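Local coordinates for putative sugar binding protein (Bacteroides vulgatus ATCC 8482, PDB 3KEZ) that probably binds sugars at the outer membrane as a member of the SusD family of nutrient-binding proteins, and carries a calcium ion, at residues 49-54 with 397-402; 334-339 with 390-395. One frame throughout, in Å; residues are numbered along the deposited sequence.

Contact 1. Residues 49-54 with 397-402; sequences DVTGDD and HRMYDV
R398 lays the NE edge of its guanidinium along the carboxylate of D53, the two planes only 5° apart. NE gives a nearly straight bond of 2.8 Å to D53 OD1, and NH2 reaches D53 OD2 at 3.0 Å, each oxygen accepting through its syn lone pair. The arginine chain leaves with CG anti to the backbone N (chi1 179°) and bends at chi2, which turns NE toward D53. V402 CG2 packs over one face of the group, 3.4 Å above the plane, over its centre. D54 adds charge alone: its OD2 lies 3.5 Å from R398 NE but well out of the guanidinium plane, and its OD1 pairs with R389. Where the chain leaves helix 43-50, T51 OG1 sits 3.2 Å from CB of selenomethionine M399, whose chain curls back at chi2 and chi3 to bring CE beside the same hydroxyl; that hydroxyl is hydrogen-bonded to Y47 O. On the last turn of helix 43-50, D49 OD1, which also accepts from A394 N, takes a proton from a water that in turn accepts from H397 N. With R398 beside both aspartates and R389 paired with D54, the two carboxylates probably stay ionised although the contact is buried.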
loop_
_atom_site.group_PDB
_atom_site.type_symbol
_atom_site.label_atom_id
_atom_site.label_comp_id
_atom_site.label_asym_id
_atom_site.label_seq_id
_atom_site.Cartn_x
_atom_site.Cartn_y
_atom_site.Cartn_z
ATOM N N ASP A 49 -7.254 -5.473 1.135
ATOM C CA ASP A 49 -8.203 -5.537 2.252
ATOM C C ASP A 49 -9.362 -6.508 1.952
ATOM O O ASP A 49 -9.626 -7.428 2.750
ATOM C CB ASP A 49 -8.759 -4.140 2.588
ATOM C CG ASP A 49 -7.740 -3.248 3.304
ATOM O OD1 ASP A 49 -7.360 -3.539 4.460
ATOM O OD2 ASP A 49 -7.346 -2.223 2.736
ATOM N N VAL A 50 -10.029 -6.341 0.801
ATOM C CA VAL A 50 -11.235 -7.134 0.542
ATOM C C VAL A 50 -10.924 -8.553 0.096
ATOM O O VAL A 50 -11.805 -9.377 0.091
ATOM C CB VAL A 50 -12.206 -6.488 -0.431
ATOM C CG1 VAL A 50 -12.576 -5.103 0.101
ATOM C CG2 VAL A 50 -11.614 -6.415 -1.852
ATOM N N THR A 51 -9.679 -8.814 -0.293
ATOM C CA THR A 51 -9.230 -10.181 -0.511
ATOM C C THR A 51 -8.694 -10.863 0.779
ATOM O O THR A 51 -8.239 -12.016 0.744
ATOM C CB THR A 51 -8.113 -10.212 -1.567
ATOM O OG1 THR A 51 -7.011 -9.451 -1.069
ATOM C CG2 THR A 51 -8.596 -9.715 -2.956
ATOM N N GLY A 52 -8.735 -10.148 1.910
ATOM C CA GLY A 52 -8.393 -10.692 3.212
ATOM C C GLY A 52 -9.557 -11.208 4.036
ATOM O O GLY A 52 -10.611 -11.608 3.507
ATOM N N ASP A 53 -9.340 -11.197 5.346
ATOM C CA ASP A 53 -10.299 -11.642 6.347
ATOM C C ASP A 53 -10.931 -10.547 7.224
ATOM O O ASP A 53 -11.848 -10.864 7.998
ATOM C CB ASP A 53 -9.660 -12.727 7.259
ATOM C CG ASP A 53 -8.378 -12.275 7.927
ATOM O OD1 ASP A 53 -7.775 -11.284 7.482
ATOM O OD2 ASP A 53 -7.930 -12.968 8.871
ATOM N N ASP A 54 -10.464 -9.298 7.090
ATOM C CA ASP A 54 -10.813 -8.216 8.030
ATOM C C ASP A 54 -11.770 -7.178 7.450
ATOM O O ASP A 54 -12.455 -6.477 8.201
ATOM C CB ASP A 54 -9.571 -7.563 8.587
ATOM C CG ASP A 54 -8.793 -8.459 9.533
ATOM O OD1 ASP A 54 -9.362 -9.453 10.034
ATOM O OD2 ASP A 54 -7.612 -8.110 9.858
ATOM N N HIS A 397 -3.159 -3.723 3.188
ATOM C CA HIS A 397 -2.117 -4.670 3.629
ATOM C C HIS A 397 -2.538 -6.123 3.938
ATOM O O HIS A 397 -1.743 -7.056 3.737
ATOM C CB HIS A 397 -1.468 -4.111 4.877
ATOM C CG HIS A 397 -0.655 -2.890 4.613
ATOM N ND1 HIS A 397 0.723 -2.910 4.539
ATOM C CD2 HIS A 397 -1.031 -1.611 4.356
ATOM C CE1 HIS A 397 1.162 -1.695 4.265
ATOM N NE2 HIS A 397 0.119 -0.886 4.166
ATOM N N ARG A 398 -3.731 -6.323 4.494
ATOM C CA ARG A 398 -3.983 -7.577 5.234
ATOM C C ARG A 398 -3.753 -8.866 4.427
ATOM O O ARG A 398 -3.059 -9.744 4.914
ATOM C CB ARG A 398 -5.385 -7.593 5.852
ATOM C CG ARG A 398 -5.769 -8.854 6.624
ATOM C CD ARG A 398 -4.938 -9.133 7.853
ATOM N NE ARG A 398 -5.366 -10.387 8.487
ATOM C CZ ARG A 398 -4.712 -11.009 9.462
ATOM N NH1 ARG A 398 -3.568 -10.522 9.975
ATOM N NH2 ARG A 398 -5.189 -12.145 9.920
HETATM N N MSE A 399 -4.359 -9.014 3.246
HETATM C CA MSE A 399 -4.254 -10.297 2.556
HETATM C C MSE A 399 -2.785 -10.597 2.324
HETATM O O MSE A 399 -2.304 -11.694 2.609
HETATM C CB MSE A 399 -5.044 -10.323 1.256
HETATM C CG MSE A 399 -4.889 -11.599 0.476
HETATM SE SE MSE A 399 -3.343 -11.587 -0.720
HETATM C CE MSE A 399 -3.880 -10.201 -1.954
ATOM N N TYR A 400 -2.050 -9.608 1.848
ATOM C CA TYR A 400 -0.652 -9.813 1.514
ATOM C C TYR A 400 0.168 -10.259 2.735
ATOM O O TYR A 400 1.071 -11.113 2.610
ATOM C CB TYR A 400 -0.040 -8.512 1.016
ATOM C CG TYR A 400 -0.549 -7.967 -0.279
ATOM C CD1 TYR A 400 -0.480 -8.724 -1.455
ATOM C CD2 TYR A 400 -0.989 -6.635 -0.378
ATOM C CE1 TYR A 400 -0.879 -8.167 -2.686
ATOM C CE2 TYR A 400 -1.380 -6.072 -1.616
ATOM C CZ TYR A 400 -1.320 -6.860 -2.762
ATOM O OH TYR A 400 -1.684 -6.353 -3.978
ATOM N N ASP A 401 -0.140 -9.656 3.896
ATOM C CA ASP A 401 0.600 -9.947 5.124
ATOM C C ASP A 401 0.389 -11.348 5.659
ATOM O O ASP A 401 1.292 -11.942 6.248
ATOM C CB ASP A 401 0.258 -8.928 6.215
ATOM C CG ASP A 401 0.773 -7.537 5.899
ATOM O OD1 ASP A 401 1.817 -7.421 5.199
ATOM O OD2 ASP A 401 0.114 -6.545 6.341
ATOM N N VAL A 402 -0.812 -11.873 5.494
ATOM C CA VAL A 402 -1.040 -13.264 5.815
ATOM C C VAL A 402 -0.317 -14.172 4.787
ATOM O O VAL A 402 0.508 -15.060 5.158
ATOM C CB VAL A 402 -2.551 -13.559 5.808
ATOM C CG1 VAL A 402 -2.793 -15.032 6.132
ATOM C CG2 VAL A 402 -3.254 -12.677 6.851
HETATM O O HOH W 1 -4.957 -3.470 5.411
#

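Contact 2. Residues 334-339 with 390-395; sequences LIRLSE and KELVAE
E391 OE2 takes two N-H groups from the end of R336, NH1 at 3.0 Å and NH2 at 2.9 Å, and Y239 OH is hydrogen-bonded to it as well. Both nitrogens arrive on the anti side of this oxygen, with the guanidinium and carboxylate planes 56° apart. The neighbouring edge of R336 belongs to E395: NE points straight at OE1, 2.8 Å away, while NH2 meets OE2, also at 2.8 Å, from a somewhat tilted direction. NH2 thus divides its protons between two glutamates, and the bend of R336 at chi3 (-74°) swings the guanidinium between them. R336 is the N-cap residue where strand 332-336 passes into helix 337-350, in the SusD family region of the chain; near the end of the helix that begins at 381, E391 immediately precedes the type II turn L392-E395, and E395 is its last residue. The cluster is buried and the charges have further partners: R336 NH1 with E254, E395 OE2 with K318, E391 OE1 with R302 and R367. L392 CD2 lies 3.5 Å from R336 NH2, approaching obliquely, and its other methyl, CD1, packs at 4.2 Å against CG of E339. A water lies within hydrogen-bonding distance of E395 OE1 and L334 O, between the turn and the strand.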
loop_
_atom_site.group_PDB
_atom_site.type_symbol
_atom_site.label_atom_id
_atom_site.label_comp_id
_atom_site.label_asym_id
_atom_site.label_seq_id
_atom_site.Cartn_x
_atom_site.Cartn_y
_atom_site.Cartn_z
ATOM N N LEU A 334 -1.021 6.859 2.200
ATOM C CA LEU A 334 -0.530 5.657 1.549
ATOM C C LEU A 334 0.624 4.974 2.289
ATOM O O LEU A 334 0.676 3.763 2.353
ATOM C CB LEU A 334 -0.120 6.005 0.115
ATOM C CG LEU A 334 -0.095 4.861 -0.878
ATOM C CD1 LEU A 334 -1.465 4.178 -0.914
ATOM C CD2 LEU A 334 0.288 5.450 -2.207
ATOM N N ILE A 335 1.544 5.777 2.818
ATOM C CA ILE A 335 2.661 5.336 3.685
ATOM C C ILE A 335 2.716 6.189 4.985
ATOM O O ILE A 335 2.795 7.429 4.952
ATOM C CB ILE A 335 4.057 5.442 2.974
ATOM C CG1 ILE A 335 4.063 4.651 1.653
ATOM C CG2 ILE A 335 5.215 4.976 3.936
ATOM C CD1 ILE A 335 5.324 4.851 0.811
ATOM N N ARG A 336 2.671 5.494 6.122
ATOM C CA ARG A 336 2.625 6.088 7.440
ATOM C C ARG A 336 3.781 5.644 8.338
ATOM O O ARG A 336 4.193 4.473 8.276
ATOM C CB ARG A 336 1.320 5.683 8.138
ATOM C CG ARG A 336 0.070 6.245 7.491
ATOM C CD ARG A 336 -1.074 6.352 8.492
ATOM N NE ARG A 336 -1.656 5.062 8.835
ATOM C CZ ARG A 336 -1.782 4.523 10.057
ATOM N NH1 ARG A 336 -1.311 5.116 11.137
ATOM N NH2 ARG A 336 -2.388 3.343 10.191
ATOM N N LEU A 337 4.252 6.559 9.203
ATOM C CA LEU A 337 5.265 6.225 10.208
ATOM C C LEU A 337 4.898 5.012 11.064
ATOM O O LEU A 337 5.785 4.241 11.423
ATOM C CB LEU A 337 5.552 7.386 11.119
ATOM C CG LEU A 337 6.760 7.273 12.031
ATOM C CD1 LEU A 337 8.121 7.110 11.264
ATOM C CD2 LEU A 337 6.800 8.540 12.916
ATOM N N SER A 338 3.603 4.821 11.352
ATOM C CA SER A 338 3.134 3.652 12.098
ATOM C C SER A 338 3.590 2.348 11.438
ATOM O O SER A 338 3.924 1.407 12.137
ATOM C CB SER A 338 1.591 3.650 12.252
ATOM O OG SER A 338 1.098 4.638 13.132
ATOM N N GLU A 339 3.600 2.295 10.094
ATOM C CA GLU A 339 4.075 1.106 9.390
ATOM C C GLU A 339 5.591 0.903 9.597
ATOM O O GLU A 339 6.023 -0.255 9.767
ATOM C CB GLU A 339 3.729 1.062 7.887
ATOM C CG GLU A 339 4.105 -0.311 7.242
ATOM C CD GLU A 339 4.209 -0.304 5.743
ATOM O OE1 GLU A 339 3.794 0.693 5.124
ATOM O OE2 GLU A 339 4.668 -1.333 5.157
ATOM N N LYS A 390 -4.861 -4.364 13.046
ATOM C CA LYS A 390 -5.661 -3.332 13.702
ATOM C C LYS A 390 -5.227 -1.986 13.224
ATOM O O LYS A 390 -6.075 -1.151 12.885
ATOM C CB LYS A 390 -5.582 -3.411 15.227
ATOM C CG LYS A 390 -6.081 -4.750 15.812
ATOM C CD LYS A 390 -5.884 -4.793 17.364
ATOM C CE LYS A 390 -6.172 -6.167 17.893
ATOM N NZ LYS A 390 -5.667 -6.302 19.263
ATOM N N GLU A 391 -3.912 -1.783 13.110
ATOM C CA GLU A 391 -3.391 -0.484 12.684
ATOM C C GLU A 391 -3.649 -0.137 11.211
ATOM O O GLU A 391 -3.939 1.010 10.894
ATOM C CB GLU A 391 -1.889 -0.397 12.981
ATOM C CG GLU A 391 -1.350 0.978 12.736
ATOM C CD GLU A 391 -2.018 2.013 13.615
ATOM O OE1 GLU A 391 -2.109 1.769 14.849
ATOM O OE2 GLU A 391 -2.444 3.068 13.089
ATOM N N LEU A 392 -3.572 -1.117 10.309
ATOM C CA LEU A 392 -3.539 -0.845 8.884
ATOM C C LEU A 392 -4.810 -1.256 8.117
ATOM O O LEU A 392 -4.820 -1.273 6.905
ATOM C CB LEU A 392 -2.301 -1.484 8.267
ATOM C CG LEU A 392 -0.934 -0.974 8.800
ATOM C CD1 LEU A 392 0.220 -1.604 7.976
ATOM C CD2 LEU A 392 -0.832 0.548 8.706
ATOM N N VAL A 393 -5.871 -1.583 8.839
ATOM C CA VAL A 393 -7.167 -1.875 8.239
ATOM C C VAL A 393 -7.600 -0.735 7.267
ATOM O O VAL A 393 -7.491 0.481 7.589
ATOM C CB VAL A 393 -8.223 -2.203 9.314
ATOM C CG1 VAL A 393 -8.491 -1.010 10.238
ATOM C CG2 VAL A 393 -9.482 -2.747 8.662
ATOM N N ALA A 394 -7.984 -1.161 6.051
ATOM C CA ALA A 394 -8.472 -0.269 4.939
ATOM C C ALA A 394 -7.350 0.514 4.228
ATOM O O ALA A 394 -7.629 1.410 3.417
ATOM C CB ALA A 394 -9.615 0.678 5.410
ATOM N N GLU A 395 -6.090 0.144 4.513
ATOM C CA GLU A 395 -4.913 0.755 3.882
ATOM C C GLU A 395 -4.176 -0.244 2.976
ATOM O O GLU A 395 -3.114 0.065 2.469
ATOM C CB GLU A 395 -3.947 1.361 4.914
ATOM C CG GLU A 395 -4.543 2.499 5.771
ATOM C CD GLU A 395 -3.673 2.887 6.940
ATOM O OE1 GLU A 395 -2.604 3.505 6.734
ATOM O OE2 GLU A 395 -4.084 2.633 8.083
HETATM O O HOH W 2 -0.595 2.792 4.888
#

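Overall arrangement
From the N terminus the chain runs through helix 43-50 into 49-54, the first half of contact 1, and 342 residues pass before 397-402 closes that loop. Contact 2 is nested inside it: 334-339 and 390-395 enclose a much shorter, mostly helical excursion that includes helix 354-368 and most of helix 381-392. The second halves are neighbours in sequence, so the turn L392-E395 leads almost directly into helix 398-403. The contact centres are 13 Å apart and they touch: D49 OD1 probably accepts a hydrogen bond from A394 N, and H397 packs on L392 and E339. The C-terminal end of helix 43-50 and the strand-to-helix corner are thus tied to one continuous piece of chain.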